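Local coordinates for PAC2 family protein (Mycobacterium tuberculosis, PDB 2WAM) that is of unknown function but belongs to the PAC2 family and folds as helices packed on a mixed beta sheet, within a six-chain assembly, at residues Ala71-Ser76 and Ala148-Asp153; Ala99-Asp104 and Pro129-Tyr134; Lys155-Ile160 and Ser220-Tyr225; Ile82-Ala87 and Gln247-Ala252; Val67-Leu72 and Ile176-Val181. All blocks are in the same frame, centred on the assembly; numbering follows the deposited sequence.

Contact 1 (Ala71-Ser76 and Ala148-Asp153); sequences ALEGFS and AGLEPD
E151 reaches past the end of strand 67-73 and sets its carboxylate beside the backbone of G74 and F75. With CG anti to the backbone N (chi1 177°) and the chain extended beyond it, OE2 arrives 3.6 Å from F75 CB and approaches the F75 ring obliquely. The charge is met mainly from outside the pair: OE2 accepts from A219 N, while OE1 forms salt bridges with R110 and R113 of the second subunit. Further back, E73 and L150 leave the same side of the sheet and lie aslant, E73 OE1 being 4.2 Å from L150 CD2. L72 turns to the other side, where its CD2 sits 3.9 Å from G149 O. Beneath these side chains the backbones run parallel. E73 N donates to G149 O over 3.0 Å, and E151 N donates to E73 O over 2.7 Å. One water donates to both A71 O and E73 OE2. At G149 segment 148-153 turns a corner. Neighbouring parallel strands that part at their carboxyl ends in this way, sending loops outward, are a hallmark of alpha/beta folds; here those loops also meet another subunit.

Contact 2 (Ala99-Asp104 and Pro129-Tyr134); sequences ASFAID and PELSLY
A99 and L133 form a hydrogen-bonded antiparallel pair, S100 and S132 the non-hydrogen-bonded pair after it, with the strand axes 4.8 Å apart. This is an antiparallel part of the mixed sheet, where strands 94-101 and 131-137 are neighbours. L133 N donates to A99 O at 2.8 Å and almost straight, and F101 N donates to L131 O over the same length of 2.8 Å. F101 CG is anti to the carbonyl carbon (chi1 -70°), which sets the ring edge against the partner strand: L131 O lies in the ring plane at that edge and CE1 touches L133 CB at 4.0 Å. F101 CB meanwhile rests 3.9 Å from L131 CG. The same ring meets F159 of helix 156-169 in a T-shaped stack. Past F101 the chain makes an inverse gamma turn centred on A102, which brings I103 round to P129. These two cross at about a right angle: I103 CG1 meets P129 CB at 4.0 Å, while CG2 lies against P129 O. E130, in the loop before the strand, folds back along its own segment, its OE2 paired with K90. Its other oxygen, OE1, accepts the proton of Y134 OH at 2.5 Å, on the syn side and 22° out of the carboxylate plane.

Contact 3 (Lys155-Ile160 and Ser220-Tyr225); sequences KWERFI and SNLLEY
Two helices on one face of the sheet, 156-169 and 219-229, meet where I160 fits against L222 and L223. The local axes approach to 10.3 Å and cross at -57°, and the interface between the two segments is made by side chains with no hydrogen bond across it. The two arms of I160 divide the work. The side chain crosses L222 at about a right angle, with CD1 on the CG and CD2 of that leucine, and runs past L223 in the opposite direction, with CG2, anti to the backbone N, touching L223 CD1 at 3.8 Å. L223 in turn reaches down to H70 of strand 67-73. W156 offers its ring edge to L222 rather than a face; NE1 is held by P152 O, and the ring stacks on Y109 of the second subunit. E157 bends at chi2 (-64°), which brings its carboxylate over the flank of L222, although the charge itself is paired with R226 through OE1. L222 also packs on S126 of the second subunit, placing this helix pair beside a subunit boundary. Three different groups converge on one methyl, L222 CD2: I160 CD1 at 3.7 Å, E157 OE1 at 3.7 Å, and W156 CE3 at 4.0 Å, at the indole edge and near its plane.

Contact 4 (Ile82-Ala87 and Gln247-Ala252); sequences IRLAAA and QTDYPA
R83 and D249 form a salt bridge in which NH2 lies 2.7 Å from OD2. The N-H points poorly at the oxygen, at 129°, so as a hydrogen bond it is weak, and the guanidinium and carboxylate planes stand 46° apart instead of lying flat together. A water completes the pairing: it accepts from R83 NH1 at 3.0 Å, in the plane of the guanidinium at its edge, and donates to D249 OD1 at 3.1 Å. Both carboxylate oxygens are therefore tied to the same arginine, one directly and one through solvent. R83 gets there by running out extended and then bending at chi3 (48°), which brings the head group to D249. Beside this polar link, L84 extends its CD1 methyl to the backbone of the other segment, 3.9 Å from Y250 N and 3.9 Å from P251 N, with P251 CD a little farther off at 4.4 Å. In the next shell, H80 ND1 also bonds to D249 OD2, giving that oxygen a second partner. The stem of R83 packs on E73, and L84 also packs on A254 in the first turn of helix 251-265. The Y250 hydroxyl bonds to Q282, and its side chain packs on V281 and I285, while P251 rests on A278 and V281. The arrangement is packing of a helix against the loop and first turn of another in an alpha/beta fold: helix 81-92 lies against the loop that leads into helix 251-265, and helix 272-289 backs that loop from beyond.

Contact 5 (Val67-Leu72 and Ile176-Val181); sequences VLVHAL and IGLGTV
L68 O receives I176 N at 2.7 Å. The pattern then alternates: H70 N donates to I176 O at 2.9 Å, and L178 N returns to H70 O at 3.1 Å. Both the N and the O of H70 are thus bonded to strand 174-183. Its CG stands between the backbone N and the carbonyl carbon (chi1 52°), a setting that folds the imidazole back over the neighbouring strand. G177 CA lies over one face of the ring, 3.5 Å from its centroid, in a CH-pi contact, and ND1 pairs with S220 OG on helix 219-229. Strand 67-73 lies between strands 143-148 and 174-183, all parallel, and helix 156-169 links those two flanking strands, so this is a beta-alpha-beta crossover with one strand inserted at its centre. On the sheet face away from H70, apolar groups follow one another: V67 CG1 meets I176 CD1 at 3.8 Å, the two side chains set obliquely, and V69 CG1 approaches L178 CG at 4.2 Å. L178 CD1 reaches A71 CB. Where the strands begin to separate, a water accepts from L72 N and donates to L178 O.

Overall arrangement
Three of the contacts share one sheet. Contacts 1 and 5 both use strand 67-73, pairing it with a different neighbour on either side, and their centres are 10 Å apart; S76 OG and T180 O join them at 2.8 Å. Contact 2 extends the same sheet beyond contact 1, through A148 O and S132 N at 2.8 Å. Contacts 3 and 4 lie among the helices on opposite faces of the sheet, about 23 Å apart between centres. Contact 3 connects to the sheet through S220 OG and H70 ND1 at 3.0 Å, while contact 4 sends I82 onto A71, L72 and L178. Contacts 1 and 3 both border the second subunit, whereas contacts 4 and 5 stay within one chain.

Contact 1 (Ala71-Ser76 and Ala148-Asp153)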
# COMPACT_ATOMS: atom_id res chain seq x y z
N ALA A 71 -23.42 -2.58 18.72
CA ALA A 71 -24.76 -2.23 18.25
C ALA A 71 -24.71 -1.74 16.81
O ALA A 71 -24.39 -0.59 16.56
CB ALA A 71 -25.36 -1.16 19.15
N LEU A 72 -25.06 -2.62 15.88
CA LEU A 72 -24.95 -2.33 14.46
C LEU A 72 -26.30 -2.37 13.72
O LEU A 72 -27.12 -3.27 13.93
CB LEU A 72 -23.92 -3.27 13.80
CG LEU A 72 -22.52 -3.32 14.44
CD1 LEU A 72 -21.62 -4.33 13.75
CD2 LEU A 72 -21.87 -1.94 14.43
N GLU A 73 -26.52 -1.39 12.86
CA GLU A 73 -27.78 -1.25 12.15
C GLU A 73 -27.63 -1.71 10.71
O GLU A 73 -26.61 -1.48 10.08
CB GLU A 73 -28.23 0.20 12.15
CG GLU A 73 -27.97 0.93 13.44
CD GLU A 73 -28.11 2.43 13.28
OE1 GLU A 73 -28.83 2.86 12.35
OE2 GLU A 73 -27.50 3.16 14.08
N GLY A 74 -28.68 -2.34 10.18
CA GLY A 74 -28.66 -2.81 8.81
C GLY A 74 -29.01 -4.28 8.66
O GLY A 74 -29.33 -4.74 7.57
N PHE A 75 -28.96 -5.02 9.77
CA PHE A 75 -29.32 -6.43 9.77
C PHE A 75 -30.81 -6.61 10.04
O PHE A 75 -31.59 -6.90 9.14
CB PHE A 75 -28.50 -7.19 10.81
CG PHE A 75 -28.87 -8.65 10.94
CD1 PHE A 75 -29.01 -9.22 12.19
CD2 PHE A 75 -29.09 -9.43 9.82
CE1 PHE A 75 -29.35 -10.55 12.32
CE2 PHE A 75 -29.43 -10.75 9.94
CZ PHE A 75 -29.56 -11.32 11.19
N SER A 76 -31.19 -6.45 11.30
CA SER A 76 -32.59 -6.47 11.69
C SER A 76 -32.79 -5.37 12.70
O SER A 76 -32.19 -5.39 13.78
CB SER A 76 -32.94 -7.82 12.32
OG SER A 76 -34.20 -7.75 12.98
N ALA A 148 -20.53 1.02 17.53
CA ALA A 148 -21.84 1.39 16.96
C ALA A 148 -21.76 2.06 15.60
O ALA A 148 -20.70 2.54 15.19
CB ALA A 148 -22.64 2.27 17.94
N GLY A 149 -22.90 2.08 14.91
CA GLY A 149 -22.98 2.60 13.55
C GLY A 149 -23.62 1.60 12.60
O GLY A 149 -24.33 0.69 13.03
N LEU A 150 -23.35 1.76 11.30
CA LEU A 150 -23.91 0.87 10.28
C LEU A 150 -23.18 -0.46 10.22
O LEU A 150 -21.96 -0.49 10.24
CB LEU A 150 -23.83 1.52 8.89
CG LEU A 150 -24.43 2.91 8.76
CD1 LEU A 150 -24.70 3.25 7.32
CD2 LEU A 150 -25.72 2.98 9.55
N GLU A 151 -23.92 -1.55 10.12
CA GLU A 151 -23.34 -2.81 9.68
C GLU A 151 -22.72 -2.62 8.29
O GLU A 151 -23.40 -2.15 7.37
CB GLU A 151 -24.41 -3.90 9.62
CG GLU A 151 -23.94 -5.24 9.12
CD GLU A 151 -25.10 -6.20 8.92
OE1 GLU A 151 -26.02 -5.85 8.16
OE2 GLU A 151 -25.10 -7.28 9.53
N PRO A 152 -21.44 -2.96 8.13
CA PRO A 152 -20.79 -2.85 6.82
C PRO A 152 -21.40 -3.81 5.78
O PRO A 152 -21.99 -4.82 6.15
CB PRO A 152 -19.33 -3.25 7.10
CG PRO A 152 -19.19 -3.38 8.59
CD PRO A 152 -20.57 -3.59 9.14
N ASP A 153 -21.26 -3.50 4.50
CA ASP A 153 -21.62 -4.43 3.43
C ASP A 153 -20.40 -5.29 3.09
O ASP A 153 -20.51 -6.47 2.80
CB ASP A 153 -22.08 -3.70 2.17
CG ASP A 153 -23.33 -2.91 2.38
OD1 ASP A 153 -23.22 -1.74 2.79
OD2 ASP A 153 -24.42 -3.45 2.13
O HOH W 1 -25.97 2.07 16.24

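Contact 2 (Ala99-Asp104 and Pro129-Tyr134)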
# COMPACT_ATOMS: atom_id res chain seq x y z
N ALA A 99 -11.85 4.79 18.10
CA ALA A 99 -11.49 4.48 16.71
C ALA A 99 -12.63 4.78 15.73
O ALA A 99 -13.79 4.40 15.96
CB ALA A 99 -11.04 3.03 16.59
N SER A 100 -12.31 5.48 14.64
CA SER A 100 -13.27 5.68 13.55
C SER A 100 -12.98 4.63 12.51
O SER A 100 -11.88 4.58 11.97
CB SER A 100 -13.11 7.04 12.88
OG SER A 100 -12.91 8.07 13.82
N PHE A 101 -13.98 3.81 12.19
CA PHE A 101 -13.80 2.87 11.10
C PHE A 101 -14.03 3.54 9.75
O PHE A 101 -14.71 4.56 9.65
CB PHE A 101 -14.65 1.63 11.31
CG PHE A 101 -14.17 0.77 12.45
CD1 PHE A 101 -14.55 1.06 13.76
CD2 PHE A 101 -13.33 -0.30 12.23
CE1 PHE A 101 -14.10 0.28 14.81
CE2 PHE A 101 -12.88 -1.09 13.28
CZ PHE A 101 -13.26 -0.80 14.57
N ALA A 102 -13.40 2.98 8.73
CA ALA A 102 -13.48 3.51 7.38
C ALA A 102 -14.82 3.11 6.74
O ALA A 102 -14.88 2.28 5.83
CB ALA A 102 -12.30 2.98 6.55
N ILE A 103 -15.90 3.70 7.23
CA ILE A 103 -17.22 3.39 6.72
C ILE A 103 -17.28 3.65 5.21
O ILE A 103 -17.89 2.88 4.47
CB ILE A 103 -18.33 4.14 7.52
CG1 ILE A 103 -19.74 3.68 7.11
CG2 ILE A 103 -18.18 5.63 7.35
CD1 ILE A 103 -19.93 2.17 7.06
N ASP A 104 -16.61 4.70 4.74
CA ASP A 104 -16.54 4.98 3.31
C ASP A 104 -15.96 3.82 2.47
O ASP A 104 -16.29 3.68 1.29
CB ASP A 104 -15.77 6.27 3.03
CG ASP A 104 -15.95 6.75 1.58
OD1 ASP A 104 -17.11 6.96 1.15
OD2 ASP A 104 -14.93 6.94 0.87
N PRO A 129 -23.04 8.50 7.41
CA PRO A 129 -22.93 7.20 8.08
C PRO A 129 -21.71 7.12 9.00
O PRO A 129 -20.64 7.59 8.64
CB PRO A 129 -22.76 6.23 6.91
CG PRO A 129 -22.22 7.06 5.81
CD PRO A 129 -22.98 8.33 5.95
N GLU A 130 -21.89 6.53 10.18
CA GLU A 130 -20.79 6.35 11.11
C GLU A 130 -20.60 4.87 11.37
O GLU A 130 -21.52 4.07 11.21
CB GLU A 130 -21.06 7.06 12.45
CG GLU A 130 -22.05 6.31 13.38
CD GLU A 130 -21.62 6.29 14.86
OE1 GLU A 130 -20.52 6.79 15.17
OE2 GLU A 130 -22.38 5.77 15.71
N LEU A 131 -19.37 4.52 11.74
CA LEU A 131 -19.05 3.22 12.30
C LEU A 131 -17.86 3.50 13.21
O LEU A 131 -16.74 3.76 12.72
CB LEU A 131 -18.71 2.17 11.23
CG LEU A 131 -18.44 0.77 11.82
CD1 LEU A 131 -19.52 0.37 12.82
CD2 LEU A 131 -18.29 -0.30 10.74
N SER A 132 -18.11 3.48 14.52
CA SER A 132 -17.13 3.92 15.50
C SER A 132 -17.00 3.05 16.76
O SER A 132 -17.94 2.39 17.19
CB SER A 132 -17.40 5.38 15.89
OG SER A 132 -17.13 6.25 14.79
N LEU A 133 -15.80 3.06 17.34
CA LEU A 133 -15.59 2.45 18.64
C LEU A 133 -15.44 3.56 19.67
O LEU A 133 -14.49 4.34 19.61
CB LEU A 133 -14.33 1.57 18.63
CG LEU A 133 -14.01 0.86 19.95
CD1 LEU A 133 -15.16 0.00 20.41
CD2 LEU A 133 -12.77 0.04 19.83
N TYR A 134 -16.38 3.63 20.62
CA TYR A 134 -16.36 4.63 21.69
C TYR A 134 -15.94 4.09 23.07
O TYR A 134 -16.18 2.93 23.39
CB TYR A 134 -17.74 5.27 21.86
CG TYR A 134 -18.25 5.98 20.64
CD1 TYR A 134 -19.14 5.36 19.78
CD2 TYR A 134 -17.85 7.27 20.35
CE1 TYR A 134 -19.62 6.00 18.66
CE2 TYR A 134 -18.32 7.92 19.23
CZ TYR A 134 -19.21 7.28 18.39
OH TYR A 134 -19.68 7.92 17.27

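Contact 3 (Lys155-Ile160 and Ser220-Tyr225)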
# COMPACT_ATOMS: atom_id res chain seq x y z
N LYS A 155 -16.18 -6.62 3.48
CA LYS A 155 -15.03 -6.96 4.31
C LYS A 155 -15.28 -7.36 5.76
O LYS A 155 -14.57 -6.89 6.66
CB LYS A 155 -14.07 -5.77 4.32
CG LYS A 155 -13.50 -5.45 2.99
CD LYS A 155 -13.05 -4.00 2.96
CE LYS A 155 -12.22 -3.73 1.73
NZ LYS A 155 -12.27 -2.30 1.44
N TRP A 156 -16.25 -8.23 6.01
CA TRP A 156 -16.58 -8.61 7.38
C TRP A 156 -15.41 -9.23 8.13
O TRP A 156 -15.24 -9.01 9.32
CB TRP A 156 -17.77 -9.57 7.41
CG TRP A 156 -19.09 -8.92 7.14
CD1 TRP A 156 -19.31 -7.65 6.68
CD2 TRP A 156 -20.37 -9.52 7.30
NE1 TRP A 156 -20.66 -7.42 6.55
CE2 TRP A 156 -21.33 -8.56 6.93
CE3 TRP A 156 -20.80 -10.78 7.74
CZ2 TRP A 156 -22.69 -8.82 6.97
CZ3 TRP A 156 -22.15 -11.03 7.78
CH2 TRP A 156 -23.08 -10.06 7.39
N GLU A 157 -14.61 -10.04 7.44
CA GLU A 157 -13.54 -10.73 8.15
C GLU A 157 -12.49 -9.74 8.59
O GLU A 157 -12.11 -9.69 9.77
CB GLU A 157 -12.94 -11.86 7.32
CG GLU A 157 -13.92 -13.01 7.02
CD GLU A 157 -14.40 -13.77 8.26
OE1 GLU A 157 -15.38 -14.53 8.14
OE2 GLU A 157 -13.82 -13.63 9.36
N ARG A 158 -12.04 -8.92 7.66
CA ARG A 158 -11.04 -7.91 7.98
C ARG A 158 -11.55 -7.00 9.11
O ARG A 158 -10.83 -6.70 10.06
CB ARG A 158 -10.68 -7.12 6.73
CG ARG A 158 -9.45 -6.27 6.87
CD ARG A 158 -8.93 -5.91 5.51
NE ARG A 158 -8.44 -4.54 5.49
CZ ARG A 158 -8.29 -3.82 4.39
NH1 ARG A 158 -8.60 -4.34 3.21
NH2 ARG A 158 -7.84 -2.57 4.48
N PHE A 159 -12.80 -6.57 9.00
CA PHE A 159 -13.45 -5.74 9.99
C PHE A 159 -13.50 -6.40 11.37
O PHE A 159 -13.06 -5.81 12.36
CB PHE A 159 -14.87 -5.38 9.53
CG PHE A 159 -15.71 -4.73 10.59
CD1 PHE A 159 -16.85 -5.36 11.07
CD2 PHE A 159 -15.34 -3.51 11.12
CE1 PHE A 159 -17.62 -4.77 12.05
CE2 PHE A 159 -16.10 -2.91 12.11
CZ PHE A 159 -17.25 -3.54 12.57
N ILE A 160 -14.03 -7.62 11.42
CA ILE A 160 -14.11 -8.37 12.67
C ILE A 160 -12.74 -8.58 13.33
O ILE A 160 -12.58 -8.39 14.54
CB ILE A 160 -14.80 -9.72 12.44
CG1 ILE A 160 -16.29 -9.51 12.19
CG2 ILE A 160 -14.59 -10.62 13.65
CD1 ILE A 160 -16.94 -10.66 11.43
N SER A 220 -22.56 -8.49 13.49
CA SER A 220 -22.60 -8.62 14.95
C SER A 220 -22.56 -10.08 15.37
O SER A 220 -21.79 -10.45 16.26
CB SER A 220 -23.85 -7.95 15.54
OG SER A 220 -23.57 -6.63 15.97
N ASN A 221 -23.37 -10.92 14.75
CA ASN A 221 -23.37 -12.33 15.10
C ASN A 221 -22.04 -13.00 14.77
O ASN A 221 -21.51 -13.77 15.57
CB ASN A 221 -24.50 -13.08 14.40
CG ASN A 221 -25.85 -12.80 15.02
OD1 ASN A 221 -25.94 -12.34 16.17
ND2 ASN A 221 -26.91 -13.08 14.26
N LEU A 222 -21.52 -12.71 13.58
CA LEU A 222 -20.25 -13.30 13.18
C LEU A 222 -19.13 -12.81 14.10
O LEU A 222 -18.21 -13.56 14.40
CB LEU A 222 -19.94 -13.01 11.71
CG LEU A 222 -18.83 -13.86 11.09
CD1 LEU A 222 -19.16 -15.35 11.18
CD2 LEU A 222 -18.59 -13.45 9.65
N LEU A 223 -19.23 -11.56 14.56
CA LEU A 223 -18.24 -11.02 15.49
C LEU A 223 -18.26 -11.82 16.78
O LEU A 223 -17.23 -12.25 17.29
CB LEU A 223 -18.51 -9.56 15.80
CG LEU A 223 -17.68 -8.95 16.94
CD1 LEU A 223 -16.19 -8.92 16.60
CD2 LEU A 223 -18.20 -7.56 17.26
N GLU A 224 -19.47 -12.02 17.30
CA GLU A 224 -19.67 -12.82 18.49
C GLU A 224 -19.10 -14.24 18.31
O GLU A 224 -18.33 -14.73 19.14
CB GLU A 224 -21.16 -12.83 18.84
CG GLU A 224 -21.59 -13.89 19.82
CD GLU A 224 -22.99 -13.62 20.33
OE1 GLU A 224 -23.32 -12.44 20.57
OE2 GLU A 224 -23.76 -14.60 20.48
N TYR A 225 -19.47 -14.90 17.21
CA TYR A 225 -18.92 -16.22 16.90
C TYR A 225 -17.39 -16.24 16.78
O TYR A 225 -16.73 -17.10 17.38
CB TYR A 225 -19.54 -16.78 15.63
CG TYR A 225 -19.04 -18.17 15.30
CD1 TYR A 225 -19.23 -19.22 16.19
CD2 TYR A 225 -18.40 -18.43 14.10
CE1 TYR A 225 -18.78 -20.49 15.90
CE2 TYR A 225 -17.94 -19.70 13.79
CZ TYR A 225 -18.14 -20.73 14.69
OH TYR A 225 -17.69 -21.99 14.39

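Contact 4 (Ile82-Ala87 and Gln247-Ala252)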
# COMPACT_ATOMS: atom_id res chain seq x y z
N ILE A 82 -31.89 -0.89 18.01
CA ILE A 82 -30.43 -0.80 18.03
C ILE A 82 -29.96 0.65 17.93
O ILE A 82 -29.11 1.10 18.70
CB ILE A 82 -29.78 -1.59 16.88
CG1 ILE A 82 -30.39 -2.99 16.75
CG2 ILE A 82 -28.26 -1.68 17.08
CD1 ILE A 82 -29.63 -4.03 17.48
N ARG A 83 -30.49 1.37 16.95
CA ARG A 83 -30.10 2.75 16.78
C ARG A 83 -30.39 3.52 18.07
O ARG A 83 -29.54 4.24 18.59
CB ARG A 83 -30.83 3.38 15.58
CG ARG A 83 -30.52 4.86 15.38
CD ARG A 83 -31.20 5.46 14.17
NE ARG A 83 -32.63 5.13 14.07
CZ ARG A 83 -33.62 5.84 14.61
NH1 ARG A 83 -33.37 6.92 15.35
NH2 ARG A 83 -34.88 5.46 14.43
N LEU A 84 -31.60 3.35 18.59
CA LEU A 84 -32.04 4.08 19.76
C LEU A 84 -31.18 3.83 20.99
O LEU A 84 -30.85 4.75 21.73
CB LEU A 84 -33.51 3.75 20.07
CG LEU A 84 -34.48 4.26 19.01
CD1 LEU A 84 -35.90 3.76 19.30
CD2 LEU A 84 -34.43 5.78 18.92
N ALA A 85 -30.81 2.57 21.20
CA ALA A 85 -30.03 2.20 22.37
C ALA A 85 -28.62 2.79 22.29
O ALA A 85 -28.11 3.31 23.28
CB ALA A 85 -29.99 0.69 22.58
N ALA A 86 -28.01 2.72 21.12
CA ALA A 86 -26.68 3.28 20.93
C ALA A 86 -26.72 4.80 21.10
O ALA A 86 -25.82 5.40 21.70
CB ALA A 86 -26.14 2.90 19.59
N ALA A 87 -27.77 5.42 20.57
CA ALA A 87 -27.88 6.88 20.61
C ALA A 87 -28.04 7.35 22.04
O ALA A 87 -27.53 8.40 22.43
CB ALA A 87 -29.06 7.37 19.75
N GLN A 247 -41.28 -0.96 11.80
CA GLN A 247 -40.72 0.18 11.08
C GLN A 247 -41.00 1.51 11.76
O GLN A 247 -41.10 2.54 11.10
CB GLN A 247 -41.22 0.20 9.63
CG GLN A 247 -40.82 -1.03 8.83
CD GLN A 247 -40.91 -0.82 7.33
OE1 GLN A 247 -41.64 0.05 6.86
NE2 GLN A 247 -40.17 -1.62 6.57
N THR A 248 -41.11 1.49 13.08
CA THR A 248 -41.30 2.70 13.88
C THR A 248 -40.30 2.73 15.03
O THR A 248 -39.70 1.72 15.37
CB THR A 248 -42.68 2.70 14.52
OG1 THR A 248 -42.60 2.03 15.79
CG2 THR A 248 -43.69 1.97 13.66
N ASP A 249 -40.14 3.89 15.65
CA ASP A 249 -39.37 3.98 16.88
C ASP A 249 -40.13 3.33 18.02
O ASP A 249 -41.26 3.71 18.31
CB ASP A 249 -39.12 5.44 17.25
CG ASP A 249 -38.03 6.07 16.44
OD1 ASP A 249 -37.96 7.31 16.44
OD2 ASP A 249 -37.23 5.35 15.81
N TYR A 250 -39.49 2.37 18.68
CA TYR A 250 -40.08 1.76 19.86
C TYR A 250 -39.06 1.70 20.99
O TYR A 250 -38.44 0.67 21.23
CB TYR A 250 -40.62 0.36 19.53
CG TYR A 250 -41.58 -0.19 20.57
CD1 TYR A 250 -42.76 0.47 20.88
CD2 TYR A 250 -41.29 -1.37 21.24
CE1 TYR A 250 -43.62 -0.02 21.83
CE2 TYR A 250 -42.16 -1.88 22.19
CZ TYR A 250 -43.31 -1.20 22.49
OH TYR A 250 -44.16 -1.72 23.44
N PRO A 251 -38.88 2.84 21.68
CA PRO A 251 -37.86 3.01 22.74
C PRO A 251 -37.92 1.95 23.84
O PRO A 251 -36.90 1.63 24.45
CB PRO A 251 -38.18 4.40 23.31
CG PRO A 251 -38.91 5.11 22.20
CD PRO A 251 -39.68 4.06 21.46
N ALA A 252 -39.11 1.40 24.10
CA ALA A 252 -39.27 0.34 25.08
C ALA A 252 -38.30 -0.80 24.81
O ALA A 252 -37.68 -1.34 25.73
CB ALA A 252 -40.70 -0.17 25.09
O HOH W 2 -35.34 8.91 16.46

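Contact 5 (Val67-Leu72 and Ile176-Val181)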
# COMPACT_ATOMS: atom_id res chain seq x y z
N VAL A 67 -16.09 -3.96 29.52
CA VAL A 67 -17.09 -4.63 28.72
C VAL A 67 -17.16 -3.96 27.33
O VAL A 67 -17.01 -2.74 27.21
CB VAL A 67 -18.46 -4.56 29.43
CG1 VAL A 67 -19.60 -4.85 28.49
CG2 VAL A 67 -18.48 -5.51 30.60
N LEU A 68 -17.35 -4.76 26.29
CA LEU A 68 -17.54 -4.24 24.95
C LEU A 68 -18.97 -4.51 24.51
O LEU A 68 -19.40 -5.66 24.49
CB LEU A 68 -16.57 -4.89 23.95
CG LEU A 68 -16.87 -4.61 22.47
CD1 LEU A 68 -16.86 -3.11 22.15
CD2 LEU A 68 -15.90 -5.34 21.56
N VAL A 69 -19.69 -3.45 24.17
CA VAL A 69 -21.05 -3.56 23.64
C VAL A 69 -21.00 -3.25 22.16
O VAL A 69 -20.43 -2.24 21.76
CB VAL A 69 -22.00 -2.54 24.32
CG1 VAL A 69 -23.40 -2.70 23.78
CG2 VAL A 69 -21.99 -2.70 25.83
N HIS A 70 -21.60 -4.11 21.33
CA HIS A 70 -21.72 -3.82 19.89
C HIS A 70 -23.17 -3.67 19.44
O HIS A 70 -24.03 -4.51 19.74
CB HIS A 70 -20.92 -4.80 18.99
CG HIS A 70 -21.19 -6.26 19.24
ND1 HIS A 70 -21.82 -7.07 18.32
CD2 HIS A 70 -20.88 -7.06 20.29
CE1 HIS A 70 -21.90 -8.30 18.79
NE2 HIS A 70 -21.33 -8.32 19.99
N ALA A 71 -23.42 -2.58 18.72
CA ALA A 71 -24.76 -2.23 18.25
C ALA A 71 -24.71 -1.74 16.81
O ALA A 71 -24.39 -0.59 16.56
CB ALA A 71 -25.36 -1.16 19.15
N LEU A 72 -25.06 -2.62 15.88
CA LEU A 72 -24.95 -2.33 14.46
C LEU A 72 -26.30 -2.37 13.72
O LEU A 72 -27.12 -3.27 13.93
CB LEU A 72 -23.92 -3.27 13.80
CG LEU A 72 -22.52 -3.32 14.44
CD1 LEU A 72 -21.62 -4.33 13.75
CD2 LEU A 72 -21.87 -1.94 14.43
N ILE A 176 -20.79 -7.98 24.55
CA ILE A 176 -22.24 -8.07 24.56
C ILE A 176 -22.84 -7.50 23.27
O ILE A 176 -22.66 -6.32 22.97
CB ILE A 176 -22.85 -7.26 25.74
CG1 ILE A 176 -22.16 -7.62 27.05
CG2 ILE A 176 -24.35 -7.47 25.83
CD1 ILE A 176 -22.77 -6.95 28.24
N GLY A 177 -23.57 -8.34 22.53
CA GLY A 177 -24.21 -7.90 21.30
C GLY A 177 -25.69 -7.56 21.42
O GLY A 177 -26.44 -8.19 22.18
N LEU A 178 -26.12 -6.57 20.65
CA LEU A 178 -27.52 -6.20 20.62
C LEU A 178 -28.21 -6.64 19.33
O LEU A 178 -27.63 -6.56 18.25
CB LEU A 178 -27.67 -4.70 20.82
CG LEU A 178 -26.99 -4.09 22.04
CD1 LEU A 178 -27.53 -2.67 22.30
CD2 LEU A 178 -27.17 -4.99 23.24
N GLY A 179 -29.45 -7.10 19.47
CA GLY A 179 -30.26 -7.49 18.34
C GLY A 179 -31.76 -7.24 18.52
O GLY A 179 -32.26 -7.06 19.64
N THR A 180 -32.47 -7.22 17.40
CA THR A 180 -33.92 -7.21 17.39
C THR A 180 -34.41 -8.26 16.42
O THR A 180 -33.67 -8.69 15.52
CB THR A 180 -34.51 -5.88 16.88
OG1 THR A 180 -34.39 -5.83 15.44
CG2 THR A 180 -33.83 -4.66 17.49
N VAL A 181 -35.66 -8.67 16.59
CA VAL A 181 -36.35 -9.49 15.62
C VAL A 181 -37.84 -9.21 15.81
O VAL A 181 -38.30 -9.04 16.94
CB VAL A 181 -36.02 -11.00 15.81
CG1 VAL A 181 -36.39 -11.47 17.21
CG2 VAL A 181 -36.73 -11.85 14.76
O HOH W 3 -25.84 -5.25 16.60